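Local atomic coordinates of putative uncharacterized protein (Pseudomonas phage 201phi2-1, PDB entry 3R4V), a protein that belongs to the phage tubulin-like family and has a tubulin-type fold with guanosine-5'-diphosphate bound in its nucleotide pocket. Residues 132-137 against 276-281; 151-156 against 165-170. All coordinates share one frame; numbering follows the deposited sequence. Where two conformers were deposited one is given.

Contact 1 of 2, residues 132-137 against 276-281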
ATOM      1  N   ASP A 132      -1.773   3.279  13.073  1.00 16.82           N
ATOM      2  CA  ASP A 132      -2.789   2.249  13.283  1.00 18.58           C
ATOM      3  C   ASP A 132      -2.916   1.330  12.064  1.00 18.85           C
ATOM      4  O   ASP A 132      -3.141   0.145  12.212  1.00 15.62           O
ATOM      5  CB  ASP A 132      -4.151   2.845  13.648  1.00 17.69           C
ATOM      6  CG  ASP A 132      -4.147   3.554  14.985  1.00 25.93           C
ATOM      7  OD1 ASP A 132      -3.247   3.290  15.818  1.00 29.61           O
ATOM      8  OD2 ASP A 132      -5.065   4.370  15.204  1.00 30.63           O
ATOM      9  N   THR A 133      -2.746   1.867  10.862  1.00 16.16           N
ATOM     10  CA  THR A 133      -2.858   1.041   9.663  1.00 16.53           C
ATOM     11  C   THR A 133      -1.642   0.113   9.491  1.00 14.95           C
ATOM     12  O   THR A 133      -1.801  -1.061   9.111  1.00 16.74           O
ATOM     13  CB  THR A 133      -3.113   1.900   8.422  1.00 17.10           C
ATOM     14  OG1 THR A 133      -4.242   2.747   8.685  1.00 15.53           O
ATOM     15  CG2 THR A 133      -3.437   1.022   7.232  1.00 15.14           C
ATOM     16  N   MET A 134      -0.451   0.608   9.812  1.00 14.57           N
ATOM     17  CA  MET A 134       0.732  -0.261   9.789  1.00 17.48           C
ATOM     18  C   MET A 134       0.549  -1.383  10.822  1.00 17.11           C
ATOM     19  O   MET A 134       0.838  -2.540  10.534  1.00 15.43           O
ATOM     20  CB  MET A 134       2.004   0.519  10.066  1.00 18.04           C
ATOM     21  CG  MET A 134       2.463   1.397   8.892  1.00 17.37           C
ATOM     22  SD  MET A 134       2.951   0.412   7.453  1.00 19.31           S
ATOM     23  CE  MET A 134       4.511  -0.220   8.079  1.00 18.35           C
ATOM     24  N   LYS A 135       0.072  -1.025  12.015  1.00 15.65           N
ATOM     25  CA  LYS A 135      -0.212  -2.030  13.052  1.00 15.88           C
ATOM     26  C   LYS A 135      -1.259  -3.035  12.584  1.00 16.64           C
ATOM     27  O   LYS A 135      -1.129  -4.240  12.823  1.00 16.30           O
ATOM     28  CB  LYS A 135      -0.682  -1.355  14.343  1.00 15.58           C
ATOM     29  CG  LYS A 135       0.441  -0.722  15.147  1.00 16.58           C
ATOM     30  CD  LYS A 135      -0.111  -0.010  16.385  1.00 19.65           C
ATOM     31  CE  LYS A 135       1.002   0.586  17.232  1.00 26.58           C
ATOM     32  NZ  LYS A 135       1.750  -0.475  17.991  1.00 29.85           N
ATOM     33  N   THR A 136      -2.300  -2.540  11.912  1.00 14.26           N
ATOM     34  CA  THR A 136      -3.295  -3.406  11.273  1.00 16.48           C
ATOM     35  C   THR A 136      -2.643  -4.432  10.354  1.00 18.54           C
ATOM     36  O   THR A 136      -2.955  -5.624  10.416  1.00 16.46           O
ATOM     37  CB  THR A 136      -4.324  -2.567  10.458  1.00 16.34           C
ATOM     38  OG1 THR A 136      -5.109  -1.770  11.358  1.00 18.38           O
ATOM     39  CG2 THR A 136      -5.256  -3.463   9.678  1.00 17.00           C
ATOM     40  N   LEU A 137      -1.746  -3.974   9.481  1.00 14.92           N
ATOM     41  CA  LEU A 137      -1.102  -4.904   8.556  1.00 15.87           C
ATOM     42  C   LEU A 137      -0.247  -5.923   9.314  1.00 14.16           C
ATOM     43  O   LEU A 137      -0.185  -7.106   8.953  1.00 16.32           O
ATOM     44  CB  LEU A 137      -0.285  -4.152   7.510  1.00 13.59           C
ATOM     45  CG  LEU A 137      -1.176  -3.279   6.617  1.00 13.77           C
ATOM     46  CD1 LEU A 137      -0.304  -2.459   5.663  1.00 14.17           C
ATOM     47  CD2 LEU A 137      -2.226  -4.090   5.826  1.00 14.41           C
ATOM     48  N   GLU A 276      12.300   1.659  11.516  1.00 21.29           N
ATOM     49  CA  GLU A 276      12.591   3.065  11.251  1.00 23.01           C
ATOM     50  C   GLU A 276      11.396   3.794  10.651  1.00 24.16           C
ATOM     51  O   GLU A 276      11.164   4.972  10.950  1.00 25.59           O
ATOM     52  CB  GLU A 276      13.797   3.209  10.324  1.00 29.01           C
ATOM     53  CG  GLU A 276      14.126   4.637   9.957  1.00 43.15           C
ATOM     54  CD  GLU A 276      15.182   4.727   8.870  1.00 72.48           C
ATOM     55  OE1 GLU A 276      16.227   4.051   8.994  1.00 77.54           O
ATOM     56  OE2 GLU A 276      14.960   5.466   7.884  1.00 83.16           O
ATOM     57  N   ILE A 277      10.644   3.110   9.793  1.00 19.93           N
ATOM     58  CA  ILE A 277       9.435   3.708   9.246  1.00 18.91           C
ATOM     59  C   ILE A 277       8.467   4.088  10.366  1.00 25.66           C
ATOM     60  O   ILE A 277       7.924   5.208  10.383  1.00 21.56           O
ATOM     61  CB  ILE A 277       8.750   2.767   8.229  1.00 21.43           C
ATOM     62  CG1 ILE A 277       9.586   2.678   6.946  1.00 25.51           C
ATOM     63  CG2 ILE A 277       7.340   3.221   7.925  1.00 24.06           C
ATOM     64  CD1 ILE A 277       9.066   1.619   5.983  1.00 30.38           C
ATOM     65  N   MET A 278       8.269   3.174  11.314  1.00 18.32           N
ATOM     66  CA  MET A 278       7.375   3.448  12.437  1.00 17.15           C
ATOM     67  C   MET A 278       7.913   4.572  13.310  1.00 18.25           C
ATOM     68  O   MET A 278       7.160   5.439  13.762  1.00 22.87           O
ATOM     69  CB  MET A 278       7.137   2.196  13.276  1.00 16.84           C
ATOM     70  CG  MET A 278       6.341   1.107  12.513  1.00 16.76           C
ATOM     71  SD  MET A 278       4.737   1.650  11.882  1.00 21.34           S
ATOM     72  CE  MET A 278       3.737   1.571  13.355  1.00 22.51           C
ATOM     73  N   LYS A 279       9.216   4.548  13.542  1.00 15.88           N
ATOM     74  CA  LYS A 279       9.864   5.531  14.405  1.00 20.92           C
ATOM     75  C   LYS A 279       9.734   6.930  13.806  1.00 24.14           C
ATOM     76  O   LYS A 279       9.459   7.898  14.516  1.00 24.29           O
ATOM     77  CB  LYS A 279      11.334   5.158  14.626  1.00 26.76           C
ATOM     78  CG  LYS A 279      12.126   6.151  15.468  1.00 34.27           C
ATOM     79  CD  LYS A 279      11.621   6.216  16.903  1.00 34.55           C
ATOM     80  CE  LYS A 279      12.514   7.140  17.742  1.00 43.54           C
ATOM     81  NZ  LYS A 279      11.964   7.385  19.107  1.00 37.86           N
ATOM     82  N   THR A 280       9.900   7.032  12.491  1.00 18.63           N
ATOM     83  CA  THR A 280       9.836   8.329  11.833  1.00 19.51           C
ATOM     84  C   THR A 280       8.438   8.914  11.987  1.00 24.46           C
ATOM     85  O   THR A 280       8.281  10.097  12.304  1.00 25.00           O
ATOM     86  CB  THR A 280      10.204   8.214  10.337  1.00 27.05           C
ATOM     87  OG1 THR A 280      11.602   7.913  10.222  1.00 29.01           O
ATOM     88  CG2 THR A 280       9.935   9.516   9.618  1.00 26.15           C
ATOM     89  N   ILE A 281       7.429   8.079  11.763  0.73 19.16           N
ATOM     90  CA  ILE A 281       6.029   8.487  11.912  0.73 21.44           C
ATOM     91  C   ILE A 281       5.714   8.884  13.352  0.73 24.44           C
ATOM     92  O   ILE A 281       5.116   9.932  13.596  0.73 22.76           O
ATOM     93  CB  ILE A 281       5.064   7.363  11.472  0.73 22.55           C
ATOM     94  CG1 ILE A 281       5.240   7.064   9.986  0.73 26.50           C
ATOM     95  CG2 ILE A 281       3.610   7.747  11.767  0.73 25.07           C
ATOM     96  CD1 ILE A 281       4.523   5.804   9.541  0.73 24.22           C
TER
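Met134 and Met278 meet where two helices of this tubulin-like fold, 124-144 and 274-294, lie side by side in a nearly antiparallel pair. The axes of the two short segments come no closer than 11.4 Å, at 157° between their N-to-C directions, so long side chains bridge the gap. The two methionines share one bent shape. In Met278, CG stands beside the backbone N (chi1 -67°), and further bends at chi2 and chi3 carry the thioether across to the other helix. Its SD lies against the base of Met134, 3.5 Å from CB of Met134 and 3.8 Å from CG of Met134, while Met278 CE, 3.9 Å from Met134 CB, extends past the same methylene. The side chains therefore cross at an angle, the end of one upon the root of the other, and no hydrogen bond joins the segments. Met134 bends in the same sense and sends its own methyl toward Ile277, CE to CG2 4.5 Å, while its side chain also touches Val208 of strand 208-214. On the more exposed side, Lys135 CG comes near Met278 CE. Met278 also packs on Ile131 of helix 124-144. Within 132-137, the carbonyl O of Asp132 accepts two hydrogen bonds from Thr136, whose N (2.8 Å) and OG1 (2.9 Å) approach from opposite faces of the carbonyl plane.

Contact 2 of 2, residues 151-156 against 165-170. With GDP (guanosine-5'-diphosphate), chain B.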
ATOM      1  N   ASN A 151       5.301  -1.772  -0.451  1.00 14.29           N
ATOM      2  CA  ASN A 151       6.199  -0.722  -0.875  1.00 15.18           C
ATOM      3  C   ASN A 151       5.662   0.531  -0.209  1.00 18.53           C
ATOM      4  O   ASN A 151       4.534   0.962  -0.495  1.00 16.92           O
ATOM      5  CB  ASN A 151       6.150  -0.584  -2.391  1.00 16.57           C
ATOM      6  CG  ASN A 151       7.120   0.458  -2.910  1.00 20.90           C
ATOM      7  OD1 ASN A 151       6.734   1.586  -3.225  1.00 19.21           O
ATOM      8  ND2 ASN A 151       8.390   0.088  -3.000  1.00 23.00           N
ATOM      9  N   TYR A 152       6.453   1.078   0.703  1.00 15.56           N
ATOM     10  CA  TYR A 152       6.031   2.202   1.527  1.00 19.56           C
ATOM     11  C   TYR A 152       6.537   3.501   0.918  1.00 15.61           C
ATOM     12  O   TYR A 152       7.719   3.625   0.619  1.00 18.49           O
ATOM     13  CB  TYR A 152       6.582   2.056   2.947  1.00 22.26           C
ATOM     14  CG  TYR A 152       6.349   3.289   3.801  1.00 19.56           C
ATOM     15  CD1 TYR A 152       5.094   3.546   4.354  1.00 19.96           C
ATOM     16  CD2 TYR A 152       7.375   4.204   4.030  1.00 22.04           C
ATOM     17  CE1 TYR A 152       4.878   4.682   5.137  1.00 19.10           C
ATOM     18  CE2 TYR A 152       7.169   5.339   4.814  1.00 24.03           C
ATOM     19  CZ  TYR A 152       5.912   5.574   5.352  1.00 24.16           C
ATOM     20  OH  TYR A 152       5.704   6.697   6.124  1.00 23.84           O
ATOM     21  N   VAL A 153       5.638   4.458   0.702  1.00 18.43           N
ATOM     22  CA  VAL A 153       6.009   5.713   0.071  1.00 21.21           C
ATOM     23  C   VAL A 153       5.522   6.857   0.953  1.00 22.63           C
ATOM     24  O   VAL A 153       4.308   7.097   1.056  1.00 22.35           O
ATOM     25  CB  VAL A 153       5.370   5.841  -1.324  1.00 29.30           C
ATOM     26  CG1 VAL A 153       5.745   7.163  -1.958  1.00 28.46           C
ATOM     27  CG2 VAL A 153       5.810   4.683  -2.218  1.00 34.65           C
ATOM     28  N   PRO A 154       6.456   7.541   1.624  1.00 23.60           N
ATOM     29  CA  PRO A 154       6.084   8.653   2.495  1.00 22.62           C
ATOM     30  C   PRO A 154       5.851   9.909   1.674  1.00 27.27           C
ATOM     31  O   PRO A 154       6.621  10.162   0.751  1.00 26.87           O
ATOM     32  CB  PRO A 154       7.334   8.853   3.352  1.00 24.21           C
ATOM     33  CG  PRO A 154       8.464   8.382   2.484  1.00 27.59           C
ATOM     34  CD  PRO A 154       7.900   7.247   1.671  1.00 28.05           C
ATOM     35  N   ASN A 155       4.816  10.673   2.007  1.00 23.99           N
ATOM     36  CA  ASN A 155       4.612  11.986   1.420  1.00 23.89           C
ATOM     37  C   ASN A 155       5.608  12.968   2.021  1.00 30.91           C
ATOM     38  O   ASN A 155       5.315  13.654   3.002  1.00 34.41           O
ATOM     39  CB  ASN A 155       3.185  12.482   1.666  1.00 26.01           C
ATOM     40  CG  ASN A 155       2.151  11.754   0.830  1.00 24.16           C
ATOM     41  OD1 ASN A 155       2.476  11.102  -0.153  1.00 27.55           O
ATOM     42  ND2 ASN A 155       0.880  11.886   1.215  1.00 23.16           N
ATOM     43  N   THR A 156       6.793  13.028   1.431  1.00 35.84           N
ATOM     44  CA  THR A 156       7.864  13.866   1.943  1.00 39.03           C
ATOM     45  C   THR A 156       7.520  15.339   1.738  1.00 42.71           C
ATOM     46  O   THR A 156       6.998  15.724   0.692  1.00 44.84           O
ATOM     47  CB  THR A 156       9.212  13.525   1.268  1.00 43.60           C
ATOM     48  OG1 THR A 156       9.058  13.572  -0.154  1.00 50.81           O
ATOM     49  CG2 THR A 156       9.664  12.132   1.660  1.00 42.11           C
ATOM     50  N   ASN A 165       2.298  10.156  -6.805  1.00 30.73           N
ATOM     51  CA  ASN A 165       1.389   9.232  -7.484  1.00 31.68           C
ATOM     52  C   ASN A 165       2.027   8.684  -8.760  1.00 27.88           C
ATOM     53  O   ASN A 165       1.885   7.503  -9.081  1.00 28.05           O
ATOM     54  CB  ASN A 165       0.061   9.912  -7.820  1.00 31.58           C
ATOM     55  CG  ASN A 165      -0.806  10.147  -6.597  1.00 27.98           C
ATOM     56  OD1 ASN A 165      -0.455   9.759  -5.481  1.00 30.04           O
ATOM     57  ND2 ASN A 165      -1.954  10.790  -6.804  1.00 30.56           N
ATOM     58  N   ASP A 166       2.724   9.555  -9.490  1.00 28.14           N
ATOM     59  CA  ASP A 166       3.431   9.137 -10.700  1.00 32.00           C
ATOM     60  C   ASP A 166       4.463   8.055 -10.380  1.00 33.83           C
ATOM     61  O   ASP A 166       4.578   7.060 -11.098  1.00 31.94           O
ATOM     62  CB  ASP A 166       4.107  10.334 -11.392  1.00 39.11           C
ATOM     63  CG  ASP A 166       3.132  11.170 -12.211  1.00 50.25           C
ATOM     64  OD1 ASP A 166       2.034  10.670 -12.534  1.00 54.34           O
ATOM     65  OD2 ASP A 166       3.469  12.328 -12.548  1.00 49.55           O
ATOM     66  N   GLU A 167       5.213   8.251  -9.304  1.00 33.60           N
ATOM     67  CA  GLU A 167       6.230   7.280  -8.911  1.00 31.44           C
ATOM     68  C   GLU A 167       5.577   5.949  -8.567  1.00 30.20           C
ATOM     69  O   GLU A 167       6.082   4.884  -8.912  1.00 25.61           O
ATOM     70  CB  GLU A 167       7.023   7.778  -7.704  1.00 33.51           C
ATOM     71  CG  GLU A 167       7.709   6.649  -6.941  1.00 39.31           C
ATOM     72  CD  GLU A 167       8.385   7.122  -5.670  1.00 49.30           C
ATOM     73  OE1 GLU A 167       8.455   6.330  -4.700  1.00 47.32           O
ATOM     74  OE2 GLU A 167       8.849   8.279  -5.641  1.00 48.26           O
ATOM     75  N   ILE A 168       4.440   6.003  -7.893  1.00 23.10           N
ATOM     76  CA  ILE A 168       3.788   4.768  -7.490  1.00 19.50           C
ATOM     77  C   ILE A 168       3.291   4.022  -8.720  1.00 25.14           C
ATOM     78  O   ILE A 168       3.481   2.823  -8.844  1.00 26.17           O
ATOM     79  CB  ILE A 168       2.632   5.017  -6.505  1.00 22.09           C
ATOM     80  CG1 ILE A 168       3.196   5.494  -5.161  1.00 28.41           C
ATOM     81  CG2 ILE A 168       1.814   3.739  -6.316  1.00 19.16           C
ATOM     82  CD1 ILE A 168       2.130   5.911  -4.133  1.00 30.67           C
ATOM     83  N   ALA A 169       2.662   4.731  -9.647  1.00 22.07           N
ATOM     84  CA  ALA A 169       2.167   4.077 -10.851  1.00 22.26           C
ATOM     85  C   ALA A 169       3.305   3.411 -11.630  1.00 24.54           C
ATOM     86  O   ALA A 169       3.131   2.323 -12.179  1.00 28.22           O
ATOM     87  CB  ALA A 169       1.416   5.060 -11.742  1.00 25.75           C
ATOM     88  N   GLU A 170       4.462   4.056 -11.679  0.58 27.02           N
ATOM     89  CA  GLU A 170       5.590   3.486 -12.426  0.58 29.93           C
ATOM     90  C   GLU A 170       6.129   2.229 -11.748  0.58 27.02           C
ATOM     91  O   GLU A 170       6.584   1.299 -12.422  0.58 25.71           O
ATOM     92  CB  GLU A 170       6.698   4.513 -12.644  0.58 37.17           C
ATOM     93  CG  GLU A 170       6.381   5.533 -13.733  0.58 50.02           C
ATOM     94  CD  GLU A 170       6.281   4.906 -15.116  0.58 58.27           C
ATOM     95  OE1 GLU A 170       7.022   3.938 -15.391  0.58 60.59           O
ATOM     96  OE2 GLU A 170       5.458   5.379 -15.927  0.58 61.18           O
TER
HETATM   97  PB  GDP B 400      -9.354   8.240   2.181  1.00 24.95           P
HETATM   98  O1B GDP B 400     -10.233   8.491   0.977  1.00 20.27           O
HETATM   99  O2B GDP B 400      -8.752   6.867   2.046  1.00 25.05           O
HETATM  100  O3B GDP B 400     -10.166   8.377   3.464  1.00 22.68           O
HETATM  101  O3A GDP B 400      -8.211   9.356   2.257  1.00 22.53           O
HETATM  102  PA  GDP B 400      -7.275   9.851   1.045  1.00 24.15           P
HETATM  103  O1A GDP B 400      -8.040  10.618  -0.021  1.00 25.96           O
HETATM  104  O2A GDP B 400      -6.504   8.701   0.461  1.00 26.17           O
HETATM  105  O5' GDP B 400      -6.337  10.849   1.830  1.00 19.85           O
HETATM  106  C5' GDP B 400      -5.578  10.430   2.977  1.00 19.54           C
HETATM  107  C4' GDP B 400      -4.326  11.287   3.124  1.00 23.49           C
HETATM  108  O4' GDP B 400      -3.398  10.961   2.082  1.00 24.22           O
HETATM  109  C3' GDP B 400      -4.592  12.776   2.968  1.00 26.45           C
HETATM  110  O3' GDP B 400      -4.838  13.375   4.237  1.00 23.04           O
HETATM  111  C2' GDP B 400      -3.303  13.293   2.369  1.00 23.43           C
HETATM  112  O2' GDP B 400      -2.330  13.505   3.392  1.00 28.23           O
HETATM  113  C1' GDP B 400      -2.783  12.141   1.540  1.00 24.88           C
HETATM  114  N9  GDP B 400      -3.242  12.184   0.135  1.00 30.46           N
HETATM  115  C8  GDP B 400      -4.462  12.547  -0.329  1.00 26.88           C
HETATM  116  N7  GDP B 400      -4.526  12.408  -1.678  1.00 29.06           N
HETATM  117  C5  GDP B 400      -3.336  11.920  -2.095  1.00 29.28           C
HETATM  118  C6  GDP B 400      -2.728  11.525  -3.385  1.00 27.17           C
HETATM  119  O6  GDP B 400      -3.371  11.621  -4.449  1.00 32.05           O
HETATM  120  N1  GDP B 400      -1.462  11.066  -3.370  1.00 25.03           N
HETATM  121  C2  GDP B 400      -0.748  10.954  -2.227  1.00 25.30           C
HETATM  122  N2  GDP B 400       0.523  10.475  -2.264  1.00 25.78           N
HETATM  123  N3  GDP B 400      -1.247  11.292  -1.015  1.00 23.60           N
HETATM  124  C4  GDP B 400      -2.507  11.766  -0.894  1.00 31.18           C
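Val153 faces Glu167 and Ile168 where parallel strand 148-154 of the nucleotide-binding, Rossmann-like part of the tubulin fold is covered by helix 161-178, the next helix in the chain. The apolar contact is small and buried: Val153 CG2 rests 4.0 Å from Ile168 CG1, the two side chains crossing at a slant. With CG1 anti to the backbone N (chi1 179°), Val153 turns both methyls to the helix. Glu167 comes from the opposite direction, its extended chain bringing OE1 to 3.9 Å from Val153 CG1, but its charge is answered elsewhere, by salt bridges to Arg159 and Lys171. Hydrogen bonding belongs to the ligand. Beyond the strand end, Asn155, the centre of an inverse gamma turn, and Asn165 on the helix each present a whole amide to the guanine of guanosine-5'-diphosphate. Asn155 OD1 accepts from GDP N2 at 2.9 Å while its ND2 donates to GDP N3 at 3.1 Å. Asn165 reads the neighbouring stretch of the base rim: its ND2 donates a hydrogen bond to GDP O6 at 2.9 Å, a fairly straight bond of 165°, and its OD1 accepts one from GDP N1 at 2.7 Å.

How the contacts relate
Contact 2 joins a strand of the central sheet to a helix that covers it, whereas contact 1 joins two helices; their centres lie about 16 Å apart. Contact 2 is buried and continues into the guanosine-5'-diphosphate pocket; contact 1 is only partly buried, with a lysine on its outer side. Their chemistry follows this: methionine thioethers and methyls in contact 1, and in contact 2 two asparagine amides, each doubly hydrogen-bonded to the guanine, beside a small aliphatic patch. Strand 148-154 directly follows helix 124-144 in the chain, and Tyr152 joins the two places, with Ile277 CD1 packed 3.7 Å from Tyr152 CD2 and Ile281 CD1 3.7 Å from Tyr152 OH.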